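Mandelate racemase/muconate lactonizing enzyme family protein (PDB 3S5S) belongs to the enolase superfamily, pairing an N-terminal capping domain with a C-terminal barrel of the mandelate racemase and muconate lactonizing enzyme type. Local coordinates at residues L15-H20 and L328-N333. Sequence-based numbering, arbitrary orientation.
Sequences LDIPLH and LFLAEN
With its CG rotated beside the backbone N and opposite the carbonyl carbon (chi1 -59°), H20 turns its imidazole back over the 328-333 loop, where A331 CA lies over one ring face, off-centre toward the rim and 4.1 Å from the ring centroid in a CH-pi contact. L328 O lies at the ring edge, near its plane, while NE2 of H20 comes within 3.3 Å of L330 O. I17 places CG2 opposite its own N, which carries this methyl to the backbone of E332 and within 4.1 Å of L330 CB.

Between these side chains the backbones of L19 and L330 form a single beta bridge. A331 N donates to P18 O over 2.8 Å, nearly straight at 168°, although the nitrogen stands above the carbonyl plane. In the reverse direction H20 N gives its hydrogen to F329 O at 3.0 Å. Each acceptor is also approached by an alpha carbon, L330 CA for P18 O and L19 CA for F329 O, so the two carbonyls are each contacted from both N-H and C-H donors. Beyond the bridge, P18 CB meets A331 CB at 3.8 Å, and the carboxylate of E332, its chain bent about the CB-CG bond, reaches across to P18 CD, 3.4 Å from OE1.

Strand 7-25 belongs to the antiparallel sheet of the capping domain, whereas the 328-333 loop follows strand 319-322 of the barrel. The other edge of the strand pairs with strand 28-42 through I17 and A33, and F23 meets the ring of F329. Because both hydrogen bonds run between main-chain atoms, in opposite directions, the hydrogen-bonded join of capping sheet to barrel loop rests on backbone groups, with I17 and L330 adding apolar packing and H20 and E332 at its exposed margin.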
loop_
_atom_site.group_PDB
_atom_site.type_symbol
_atom_site.label_atom_id
_atom_site.label_comp_id
_atom_site.label_asym_id
_atom_site.label_seq_id
_atom_site.Cartn_x
_atom_site.Cartn_y
_atom_site.Cartn_z
ATOM N N LEU A 15 -16.192 24.249 -7.944
ATOM C CA LEU A 15 -15.016 24.372 -8.829
ATOM C C LEU A 15 -15.475 24.167 -10.293
ATOM O O LEU A 15 -15.365 23.061 -10.853
ATOM C CB LEU A 15 -13.873 23.407 -8.425
ATOM C CG LEU A 15 -12.587 23.531 -9.282
ATOM C CD1 LEU A 15 -12.063 24.989 -9.380
ATOM C CD2 LEU A 15 -11.441 22.585 -8.856
ATOM N N ASP A 16 -16.041 25.214 -10.867
ATOM C CA ASP A 16 -16.585 25.144 -12.205
ATOM C C ASP A 16 -15.586 25.726 -13.203
ATOM O O ASP A 16 -15.383 26.954 -13.248
ATOM C CB ASP A 16 -17.902 25.940 -12.311
ATOM C CG ASP A 16 -19.040 25.329 -11.475
ATOM O OD1 ASP A 16 -19.108 24.089 -11.365
ATOM O OD2 ASP A 16 -19.878 26.096 -10.927
ATOM N N ILE A 17 -14.991 24.851 -14.008
ATOM C CA ILE A 17 -14.074 25.269 -15.066
ATOM C C ILE A 17 -14.567 24.932 -16.474
ATOM O O ILE A 17 -14.877 23.763 -16.760
ATOM C CB ILE A 17 -12.717 24.642 -14.876
ATOM C CG1 ILE A 17 -12.318 24.697 -13.401
ATOM C CG2 ILE A 17 -11.694 25.379 -15.754
ATOM C CD1 ILE A 17 -11.090 23.872 -13.047
ATOM N N PRO A 18 -14.608 25.932 -17.366
ATOM C CA PRO A 18 -15.020 25.684 -18.726
ATOM C C PRO A 18 -14.086 24.709 -19.466
ATOM O O PRO A 18 -12.866 24.704 -19.244
ATOM C CB PRO A 18 -14.947 27.078 -19.375
ATOM C CG PRO A 18 -14.854 28.039 -18.278
ATOM C CD PRO A 18 -14.179 27.327 -17.177
ATOM N N LEU A 19 -14.690 23.857 -20.291
ATOM C CA LEU A 19 -13.999 23.027 -21.266
ATOM C C LEU A 19 -14.037 23.819 -22.575
ATOM O O LEU A 19 -15.025 24.538 -22.821
ATOM C CB LEU A 19 -14.724 21.684 -21.409
ATOM C CG LEU A 19 -14.798 20.818 -20.123
ATOM C CD1 LEU A 19 -15.615 19.559 -20.290
ATOM C CD2 LEU A 19 -13.418 20.439 -19.637
ATOM N N HIS A 20 -12.978 23.742 -23.393
ATOM C CA HIS A 20 -12.964 24.475 -24.684
ATOM C C HIS A 20 -14.180 24.023 -25.515
ATOM O O HIS A 20 -15.125 24.789 -25.838
ATOM C CB HIS A 20 -11.698 24.170 -25.489
ATOM C CG HIS A 20 -10.416 24.514 -24.797
ATOM N ND1 HIS A 20 -9.841 25.765 -24.870
ATOM C CD2 HIS A 20 -9.563 23.754 -24.069
ATOM C CE1 HIS A 20 -8.704 25.770 -24.191
ATOM N NE2 HIS A 20 -8.509 24.559 -23.698
ATOM N N LEU A 328 -5.270 19.964 -20.382
ATOM C CA LEU A 328 -5.232 20.430 -21.762
ATOM C C LEU A 328 -6.586 20.796 -22.311
ATOM O O LEU A 328 -6.647 21.519 -23.306
ATOM C CB LEU A 328 -4.506 19.450 -22.703
ATOM C CG LEU A 328 -3.092 18.957 -22.299
ATOM C CD1 LEU A 328 -2.521 17.941 -23.295
ATOM C CD2 LEU A 328 -2.158 20.105 -22.117
ATOM N N PHE A 329 -7.662 20.333 -21.668
ATOM C CA PHE A 329 -9.038 20.501 -22.207
ATOM C C PHE A 329 -9.852 21.629 -21.542
ATOM O O PHE A 329 -11.011 21.936 -21.932
ATOM C CB PHE A 329 -9.808 19.184 -22.063
ATOM C CG PHE A 329 -9.360 18.139 -23.003
ATOM C CD1 PHE A 329 -8.281 17.332 -22.698
ATOM C CD2 PHE A 329 -9.989 17.976 -24.214
ATOM C CE1 PHE A 329 -7.843 16.372 -23.596
ATOM C CE2 PHE A 329 -9.551 16.999 -25.123
ATOM C CZ PHE A 329 -8.478 16.202 -24.816
ATOM N N LEU A 330 -9.235 22.226 -20.532
ATOM C CA LEU A 330 -9.847 23.270 -19.724
ATOM C C LEU A 330 -9.429 24.650 -20.211
ATOM O O LEU A 330 -8.223 24.930 -20.400
ATOM C CB LEU A 330 -9.456 23.086 -18.262
ATOM C CG LEU A 330 -9.816 21.727 -17.647
ATOM C CD1 LEU A 330 -9.387 21.718 -16.205
ATOM C CD2 LEU A 330 -11.300 21.422 -17.710
ATOM N N ALA A 331 -10.438 25.510 -20.357
ATOM C CA ALA A 331 -10.289 26.844 -20.888
ATOM C C ALA A 331 -9.667 27.779 -19.885
ATOM O O ALA A 331 -9.335 28.906 -20.216
ATOM C CB ALA A 331 -11.652 27.383 -21.312
ATOM N N GLU A 332 -9.546 27.347 -18.645
ATOM C CA GLU A 332 -8.888 28.149 -17.614
ATOM C C GLU A 332 -8.144 27.249 -16.680
ATOM O O GLU A 332 -8.389 26.055 -16.628
ATOM C CB GLU A 332 -9.906 28.899 -16.759
ATOM C CG GLU A 332 -10.391 30.142 -17.351
ATOM C CD GLU A 332 -11.867 30.386 -17.055
ATOM O OE1 GLU A 332 -12.367 29.922 -15.987
ATOM O OE2 GLU A 332 -12.511 31.048 -17.914
ATOM N N ASN A 333 -7.265 27.855 -15.908
ATOM C CA ASN A 333 -6.514 27.186 -14.864
ATOM C C ASN A 333 -6.614 28.094 -13.665
ATOM O O ASN A 333 -5.881 29.100 -13.583
ATOM C CB ASN A 333 -5.041 27.006 -15.261
ATOM C CG ASN A 333 -4.221 26.361 -14.149
ATOM O OD1 ASN A 333 -4.707 26.201 -13.039
ATOM N ND2 ASN A 333 -2.989 25.979 -14.440
#